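Local coordinates for protein histidinol-phosphatase (Listeria monocytogenes serotype 4b str. H7858, PDB 6NLR) that probably hydrolyses histidinol phosphate to histidinol and phosphate, a late step of histidine biosynthesis, at a site holding three metal ions, at residues Asp18-Met23 against Asn76-Lys81; Val24-Glu29 against His260-Ile265. All blocks are in the same frame, centred on the assembly; numbering follows the deposited sequence.

How the interactions relate
From the N terminus, strand 3-7 leads into a loop and then helix 20-29, which both contacts share. Interaction 1 brings the first turn of this helix against the end of helix 68-81, closing a loop of 52 residues that includes strand 34-40. Interaction 2 sets the rest of the same helix against the loop that follows strand 253-256, closing a much longer loop of 230 residues. Their segments alternate along the chain, so the two closures cross. Their centres lie 11 Å apart, and Asp18 OD2 reaches Val262 N at 2.9 Å, a probable hydrogen bond. Helix 20-29 thus joins a neighbouring helix to a loop that carries a metal ligand near the C terminus.

Interaction 1: Asp18-Met23 against Asn76-Lys81; sequences DDVEEM and NHIKKK
Glu21 and Ile78 have the nearest CA atoms between 18-23 and 76-81, parts of two helices side by side in the PHP domain, whose family belongs with the TIM barrels. The apolar part is small: Val20 CG1 meets Ile78 CG1 at 3.9 Å, the two side chains running antiparallel alongside each other. Ile37 of strand 34-40 also touches Val20, and Ile88 of strand 87-95 touches Ile78, placing the pair between helices and sheet. With CG anti to the backbone N (chi1 -174°) and a bend about CB-CG (chi2 144°), Glu21 carries its carboxylate over Ile78, OE1 coming 3.6 Å from Ile78 CD1. The extended Lys81 crosses the Glu21 side chain at about a right angle and donates from NZ to the syn lone pair of Glu21 OE2, a salt bridge of 2.7 Å; Tyr82 OH is also hydrogen-bonded to that oxygen. Asp19 is the helix N-cap, OD1 accepting from Glu21 N at 2.8 Å and forming a salt bridge with Lys74 NZ. One water bridges three side chains: it donates to Glu21 OE1, accepts from Lys81 NZ at 3.0 Å, and is hydrogen-bonded to His77 NE2 at 2.8 Å, in the plane of the ring.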
ATOM      1  N   ASP A  18       1.132  17.053   7.873  1.00 36.27           N
ATOM      2  CA  ASP A  18       2.179  17.889   7.229  1.00 35.11           C
ATOM      3  C   ASP A  18       1.694  18.259   5.826  1.00 31.45           C
ATOM      4  O   ASP A  18       1.079  17.417   5.162  1.00 31.00           O
ATOM      5  CB  ASP A  18       3.533  17.188   7.123  1.00 38.21           C
ATOM      6  CG  ASP A  18       4.260  17.015   8.448  1.00 38.08           C
ATOM      7  OD1 ASP A  18       3.778  17.570   9.452  1.00 39.52           O
ATOM      8  OD2 ASP A  18       5.284  16.291   8.457  1.00 36.28           O
ATOM      9  N   ASP A  19       1.989  19.472   5.392  1.00 32.19           N
ATOM     10  CA  ASP A  19       1.681  19.934   4.023  1.00 32.94           C
ATOM     11  C   ASP A  19       2.552  19.158   3.032  1.00 30.78           C
ATOM     12  O   ASP A  19       3.785  19.119   3.219  1.00 30.75           O
ATOM     13  CB  ASP A  19       1.884  21.437   3.900  1.00 34.26           C
ATOM     14  CG  ASP A  19       1.277  22.006   2.627  1.00 38.27           C
ATOM     15  OD1 ASP A  19       1.481  21.430   1.544  1.00 33.72           O
ATOM     16  OD2 ASP A  19       0.603  23.015   2.723  1.00 53.68           O
ATOM     17  N   VAL A  20       1.927  18.634   1.981  1.00 28.52           N
ATOM     18  CA  VAL A  20       2.618  17.947   0.851  1.00 28.10           C
ATOM     19  C   VAL A  20       3.765  18.828   0.353  1.00 28.16           C
ATOM     20  O   VAL A  20       4.786  18.278  -0.067  1.00 27.58           O
ATOM     21  CB  VAL A  20       1.644  17.585  -0.282  1.00 27.84           C
ATOM     22  CG1 VAL A  20       0.970  18.812  -0.866  1.00 29.17           C
ATOM     23  CG2 VAL A  20       2.323  16.767  -1.378  1.00 27.50           C
ATOM     24  N   GLU A  21       3.618  20.144   0.376  1.00 29.09           N
ATOM     25  CA  GLU A  21       4.666  21.044  -0.159  1.00 32.29           C
ATOM     26  C   GLU A  21       5.972  20.846   0.616  1.00 30.74           C
ATOM     27  O   GLU A  21       7.020  20.829  -0.028  1.00 27.22           O
ATOM     28  CB  GLU A  21       4.236  22.507  -0.054  1.00 32.41           C
ATOM     29  CG  GLU A  21       5.219  23.440  -0.719  1.00 36.76           C
ATOM     30  CD  GLU A  21       4.554  24.631  -1.396  1.00 38.68           C
ATOM     31  OE1 GLU A  21       3.310  24.798  -1.252  1.00 38.96           O
ATOM     32  OE2 GLU A  21       5.258  25.354  -2.096  1.00 37.30           O
ATOM     33  N   GLU A  22       5.908  20.733   1.945  1.00 33.05           N
ATOM     34  CA  GLU A  22       7.114  20.565   2.809  1.00 34.47           C
ATOM     35  C   GLU A  22       7.708  19.180   2.533  1.00 31.53           C
ATOM     36  O   GLU A  22       8.926  19.029   2.558  1.00 28.32           O
ATOM     37  CB  GLU A  22       6.799  20.787   4.294  1.00 38.98           C
ATOM     38  CG  GLU A  22       6.298  22.193   4.625  1.00 47.94           C
ATOM     39  CD  GLU A  22       7.077  23.378   4.053  1.00 60.03           C
ATOM     40  OE1 GLU A  22       8.280  23.514   4.379  1.00 62.59           O
ATOM     41  OE2 GLU A  22       6.476  24.185   3.277  1.00 77.49           O
HETATM   42  N   MSE A  23       6.851  18.190   2.229  1.00 26.81           N
HETATM   43  CA  MSE A  23       7.327  16.851   1.907  1.00 27.27           C
HETATM   44  C   MSE A  23       8.085  16.879   0.570  1.00 29.35           C
HETATM   45  O   MSE A  23       9.164  16.300   0.443  1.00 29.01           O
HETATM   46  CB  MSE A  23       6.158  15.858   1.908  1.00 24.32           C
HETATM   47  CG  MSE A  23       5.440  15.783   3.228  1.00 27.71           C
HETATM   48 SE   MSE A  23       3.847  14.661   3.134  1.00 28.81          SE
HETATM   49  CE  MSE A  23       4.666  12.938   2.716  1.00 29.14           C
ATOM     50  N   ASN A  76      -2.160  19.112  -8.285  1.00 28.81           N
ATOM     51  CA  ASN A  76      -1.839  19.642  -9.599  1.00 29.13           C
ATOM     52  C   ASN A  76      -1.055  20.945  -9.433  1.00 28.37           C
ATOM     53  O   ASN A  76      -0.113  21.185 -10.199  1.00 28.02           O
ATOM     54  CB  ASN A  76      -3.086  19.839 -10.484  1.00 30.12           C
ATOM     55  CG  ASN A  76      -3.469  18.543 -11.195  1.00 32.98           C
ATOM     56  OD1 ASN A  76      -4.513  17.929 -10.926  1.00 34.83           O
ATOM     57  ND2 ASN A  76      -2.585  18.067 -12.049  1.00 27.55           N
ATOM     58  N   HIS A  77      -1.399  21.759  -8.445  1.00 28.06           N
ATOM     59  CA  HIS A  77      -0.650  23.015  -8.147  1.00 28.09           C
ATOM     60  C   HIS A  77       0.810  22.662  -7.787  1.00 29.34           C
ATOM     61  O   HIS A  77       1.746  23.294  -8.306  1.00 28.16           O
ATOM     62  CB  HIS A  77      -1.370  23.784  -7.032  1.00 28.61           C
ATOM     63  CG  HIS A  77      -0.546  24.855  -6.403  1.00 29.99           C
ATOM     64  ND1 HIS A  77      -0.217  25.989  -7.077  1.00 29.79           N
ATOM     65  CD2 HIS A  77      -0.003  24.967  -5.164  1.00 31.34           C
ATOM     66  CE1 HIS A  77       0.536  26.750  -6.309  1.00 32.25           C
ATOM     67  NE2 HIS A  77       0.678  26.152  -5.121  1.00 32.53           N
ATOM     68  N   ILE A  78       0.999  21.677  -6.907  1.00 28.75           N
ATOM     69  CA  ILE A  78       2.353  21.294  -6.402  1.00 30.73           C
ATOM     70  C   ILE A  78       3.164  20.684  -7.550  1.00 28.06           C
ATOM     71  O   ILE A  78       4.330  21.009  -7.685  1.00 27.63           O
ATOM     72  CB  ILE A  78       2.219  20.346  -5.200  1.00 30.26           C
ATOM     73  CG1 ILE A  78       1.576  21.058  -4.013  1.00 31.14           C
ATOM     74  CG2 ILE A  78       3.562  19.751  -4.837  1.00 30.50           C
ATOM     75  CD1 ILE A  78       2.332  22.269  -3.558  1.00 35.26           C
ATOM     76  N   LYS A  79       2.524  19.878  -8.385  1.00 30.28           N
ATOM     77  CA  LYS A  79       3.174  19.222  -9.549  1.00 30.95           C
ATOM     78  C   LYS A  79       3.767  20.289 -10.476  1.00 31.31           C
ATOM     79  O   LYS A  79       4.947  20.150 -10.865  1.00 31.35           O
ATOM     80  CB  LYS A  79       2.163  18.356 -10.300  1.00 31.27           C
ATOM     81  CG  LYS A  79       2.666  17.888 -11.663  1.00 34.76           C
ATOM     82  CD  LYS A  79       1.771  16.924 -12.364  1.00 36.06           C
ATOM     83  CE  LYS A  79       2.472  16.379 -13.583  1.00 38.49           C
ATOM     84  NZ  LYS A  79       1.684  15.288 -14.180  1.00 50.41           N
ATOM     85  N   LYS A  80       2.988  21.319 -10.811  1.00 31.45           N
ATOM     86  CA  LYS A  80       3.460  22.399 -11.713  1.00 32.89           C
ATOM     87  C   LYS A  80       4.505  23.250 -10.994  1.00 32.27           C
ATOM     88  O   LYS A  80       5.490  23.648 -11.635  1.00 28.80           O
ATOM     89  CB  LYS A  80       2.287  23.270 -12.171  1.00 36.37           C
ATOM     90  CG  LYS A  80       1.305  22.549 -13.082  1.00 39.41           C
ATOM     91  CD  LYS A  80       0.427  23.475 -13.867  1.00 45.35           C
ATOM     92  CE  LYS A  80      -0.581  22.707 -14.689  1.00 48.88           C
ATOM     93  NZ  LYS A  80      -1.837  22.528 -13.926  1.00 53.52           N
ATOM     94  N   LYS A  81       4.292  23.535  -9.704  1.00 31.55           N
ATOM     95  CA  LYS A  81       5.175  24.479  -8.976  1.00 32.10           C
ATOM     96  C   LYS A  81       6.602  23.933  -8.986  1.00 30.52           C
ATOM     97  O   LYS A  81       7.505  24.742  -9.107  1.00 31.62           O
ATOM     98  CB  LYS A  81       4.696  24.716  -7.539  1.00 31.37           C
ATOM     99  CG  LYS A  81       5.547  25.687  -6.745  1.00 32.41           C
ATOM    100  CD  LYS A  81       4.913  26.071  -5.444  1.00 34.61           C
ATOM    101  CE  LYS A  81       5.640  27.210  -4.756  1.00 35.85           C
ATOM    102  NZ  LYS A  81       4.929  27.595  -3.509  1.00 36.76           N
TER
HETATM  103  O   HOH W   1       2.101  26.998  -2.899  1.00 32.24           O

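Interaction 2: Val24-Glu29 against His260-Ile265; sequences VLKAIE and HGVQDI. With MN (manganese (II) ion), chain D.
Lys26 turns CG anti to its own N (chi1 -173°) and then turns about CB-CG (chi2 69°), which lays its first methylenes along the loop while NZ leads away. Ile265 sets CG2 anti to its N, beside the carbonyl carbon, and this methyl is the branch that lies over Ala27, while the CG1-CD1 branch goes to Met23, earlier on the same helix. Lys26 CG stands 4.0 Å from Ile265 CB. Ile265 CG2 comes 3.7 Å from Ala27 N and also meets Ala27 CB at 4.0 Å; the small alanine lets the methyl come down onto the helix. Val262 adds CG1, 4.0 Å from Lys26 CB. The contact across the segments is apolar, and Tyr35 of strand 34-40 touches both Ala27 and Ile265, so the loop packs beside the helix next to that strand. Lys26 NZ pairs instead within the helix, weakly, with Glu29 OE2.

This loop follows strand 253-256 and brings a ligand to the trinuclear metal site of the PHP fold. At its start His260 NE2 binds a manganese ion at 2.2 Å, with His14 and His40 as the other protein ligands. Asp258 O accepts from His260 ND1, which, with the metal bond, helps hold the ring's rotation. Asp264 folds back on the loop, its OD2 using the anti lone pair to accept from His260 N at 2.8 Å in a nearly straight bond of 173°.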
ATOM      1  N   VAL A  24       7.546  17.609  -0.414  1.00 28.19           N
ATOM      2  CA  VAL A  24       8.158  17.691  -1.729  1.00 27.39           C
ATOM      3  C   VAL A  24       9.502  18.418  -1.616  1.00 27.41           C
ATOM      4  O   VAL A  24      10.477  17.955  -2.222  1.00 27.25           O
ATOM      5  CB  VAL A  24       7.197  18.352  -2.734  1.00 28.08           C
ATOM      6  CG1 VAL A  24       7.915  18.927  -3.954  1.00 29.82           C
ATOM      7  CG2 VAL A  24       6.115  17.365  -3.149  1.00 29.86           C
ATOM      8  N   LEU A  25       9.569  19.508  -0.845  1.00 28.07           N
ATOM      9  CA  LEU A  25      10.829  20.270  -0.647  1.00 29.08           C
ATOM     10  C   LEU A  25      11.876  19.345  -0.014  1.00 30.50           C
ATOM     11  O   LEU A  25      13.064  19.427  -0.405  1.00 30.64           O
ATOM     12  CB  LEU A  25      10.568  21.517   0.206  1.00 31.77           C
ATOM     13  CG  LEU A  25       9.903  22.694  -0.519  1.00 33.27           C
ATOM     14  CD1 LEU A  25       9.382  23.745   0.481  1.00 34.20           C
ATOM     15  CD2 LEU A  25      10.884  23.339  -1.507  1.00 33.54           C
ATOM     16  N   LYS A  26      11.474  18.485   0.921  1.00 29.78           N
ATOM     17  CA  LYS A  26      12.410  17.524   1.556  1.00 31.21           C
ATOM     18  C   LYS A  26      12.865  16.484   0.518  1.00 28.50           C
ATOM     19  O   LYS A  26      14.053  16.174   0.489  1.00 29.94           O
ATOM     20  CB  LYS A  26      11.773  16.828   2.760  1.00 31.07           C
ATOM     21  CG  LYS A  26      12.732  15.952   3.549  1.00 35.07           C
ATOM     22  CD  LYS A  26      13.773  16.727   4.274  1.00 40.88           C
ATOM     23  CE  LYS A  26      14.696  15.839   5.077  1.00 47.91           C
ATOM     24  NZ  LYS A  26      15.631  16.668   5.883  1.00 54.57           N
ATOM     25  N   ALA A  27      11.957  15.951  -0.295  1.00 27.56           N
ATOM     26  CA  ALA A  27      12.315  14.990  -1.363  1.00 28.14           C
ATOM     27  C   ALA A  27      13.360  15.635  -2.286  1.00 28.54           C
ATOM     28  O   ALA A  27      14.340  14.944  -2.634  1.00 28.38           O
ATOM     29  CB  ALA A  27      11.104  14.489  -2.104  1.00 25.96           C
ATOM     30  N   ILE A  28      13.207  16.920  -2.627  1.00 29.74           N
ATOM     31  CA  ILE A  28      14.169  17.616  -3.538  1.00 29.80           C
ATOM     32  C   ILE A  28      15.521  17.717  -2.821  1.00 33.43           C
ATOM     33  O   ILE A  28      16.536  17.441  -3.442  1.00 33.69           O
ATOM     34  CB  ILE A  28      13.620  18.979  -3.983  1.00 30.63           C
ATOM     35  CG1 ILE A  28      12.366  18.800  -4.848  1.00 29.84           C
ATOM     36  CG2 ILE A  28      14.705  19.822  -4.670  1.00 30.36           C
ATOM     37  CD1 ILE A  28      11.573  20.061  -5.067  1.00 29.66           C
ATOM     38  N   GLU A  29      15.532  18.071  -1.541  1.00 34.38           N
ATOM     39  CA  GLU A  29      16.773  18.162  -0.729  1.00 36.85           C
ATOM     40  C   GLU A  29      17.483  16.803  -0.740  1.00 36.86           C
ATOM     41  O   GLU A  29      18.712  16.804  -0.719  1.00 39.26           O
ATOM     42  CB  GLU A  29      16.413  18.619   0.686  1.00 40.87           C
ATOM     43  CG  GLU A  29      17.569  18.824   1.650  1.00 47.35           C
ATOM     44  CD  GLU A  29      17.080  18.958   3.093  1.00 56.91           C
ATOM     45  OE1 GLU A  29      15.906  19.380   3.303  1.00 59.39           O
ATOM     46  OE2 GLU A  29      17.844  18.615   4.014  1.00 67.91           O
ATOM     47  N   HIS A 260       3.953   9.683   5.435  1.00 22.52           N
ATOM     48  CA  HIS A 260       2.751  10.374   5.961  1.00 25.93           C
ATOM     49  C   HIS A 260       3.144  11.738   6.546  1.00 29.77           C
ATOM     50  O   HIS A 260       2.254  12.438   7.118  1.00 32.43           O
ATOM     51  CB  HIS A 260       2.042   9.451   6.946  1.00 26.41           C
ATOM     52  CG  HIS A 260       1.277   8.387   6.243  1.00 28.51           C
ATOM     53  ND1 HIS A 260       1.882   7.337   5.596  1.00 29.08           N
ATOM     54  CD2 HIS A 260      -0.050   8.217   6.062  1.00 29.99           C
ATOM     55  CE1 HIS A 260       0.969   6.553   5.068  1.00 28.77           C
ATOM     56  NE2 HIS A 260      -0.219   7.065   5.320  1.00 29.06           N
ATOM     57  N   GLY A 261       4.407  12.124   6.352  1.00 28.03           N
ATOM     58  CA  GLY A 261       4.965  13.393   6.829  1.00 29.96           C
ATOM     59  C   GLY A 261       6.386  13.587   6.338  1.00 30.42           C
ATOM     60  O   GLY A 261       6.949  12.652   5.739  1.00 26.15           O
ATOM     61  N   VAL A 262       6.936  14.767   6.604  1.00 30.14           N
ATOM     62  CA  VAL A 262       8.297  15.203   6.192  1.00 33.10           C
ATOM     63  C   VAL A 262       9.349  14.234   6.749  1.00 31.37           C
ATOM     64  O   VAL A 262      10.293  13.912   6.022  1.00 30.29           O
ATOM     65  CB  VAL A 262       8.544  16.651   6.650  1.00 34.21           C
ATOM     66  CG1 VAL A 262       9.967  17.113   6.359  1.00 36.13           C
ATOM     67  CG2 VAL A 262       7.538  17.597   6.001  1.00 35.17           C
ATOM     68  N   GLN A 263       9.196  13.783   7.992  1.00 31.46           N
ATOM     69  CA  GLN A 263      10.240  12.989   8.687  1.00 32.70           C
ATOM     70  C   GLN A 263      10.380  11.628   8.006  1.00 30.44           C
ATOM     71  O   GLN A 263      11.435  11.044   8.120  1.00 29.99           O
ATOM     72  CB  GLN A 263       9.927  12.840  10.176  1.00 37.59           C
ATOM     73  CG  GLN A 263      10.079  14.144  10.955  1.00 45.90           C
ATOM     74  CD  GLN A 263      11.409  14.836  10.759  1.00 53.03           C
ATOM     75  OE1 GLN A 263      11.523  15.795   9.985  1.00 51.63           O
ATOM     76  NE2 GLN A 263      12.424  14.350  11.462  1.00 60.50           N
ATOM     77  N   ASP A 264       9.347  11.160   7.316  1.00 28.21           N
ATOM     78  CA  ASP A 264       9.336   9.839   6.643  1.00 26.40           C
ATOM     79  C   ASP A 264      10.079   9.899   5.303  1.00 26.37           C
ATOM     80  O   ASP A 264      10.436   8.838   4.775  1.00 26.54           O
ATOM     81  CB  ASP A 264       7.902   9.392   6.366  1.00 26.77           C
ATOM     82  CG  ASP A 264       7.077   9.096   7.599  1.00 29.59           C
ATOM     83  OD1 ASP A 264       7.668   8.922   8.693  1.00 27.93           O
ATOM     84  OD2 ASP A 264       5.837   9.000   7.451  1.00 28.56           O
ATOM     85  N   ILE A 265      10.218  11.077   4.700  1.00 26.60           N
ATOM     86  CA  ILE A 265      10.724  11.190   3.300  1.00 27.58           C
ATOM     87  C   ILE A 265      12.130  10.579   3.236  1.00 26.88           C
ATOM     88  O   ILE A 265      12.949  10.921   4.079  1.00 23.03           O
ATOM     89  CB  ILE A 265      10.690  12.652   2.807  1.00 29.85           C
ATOM     90  CG1 ILE A 265       9.245  13.166   2.680  1.00 28.66           C
ATOM     91  CG2 ILE A 265      11.456  12.801   1.505  1.00 29.56           C
ATOM     92  CD1 ILE A 265       8.505  12.617   1.518  1.00 28.27           C
TER
HETATM   93 MN    MN D 301      -2.022   5.878   5.120  0.83 27.66          MN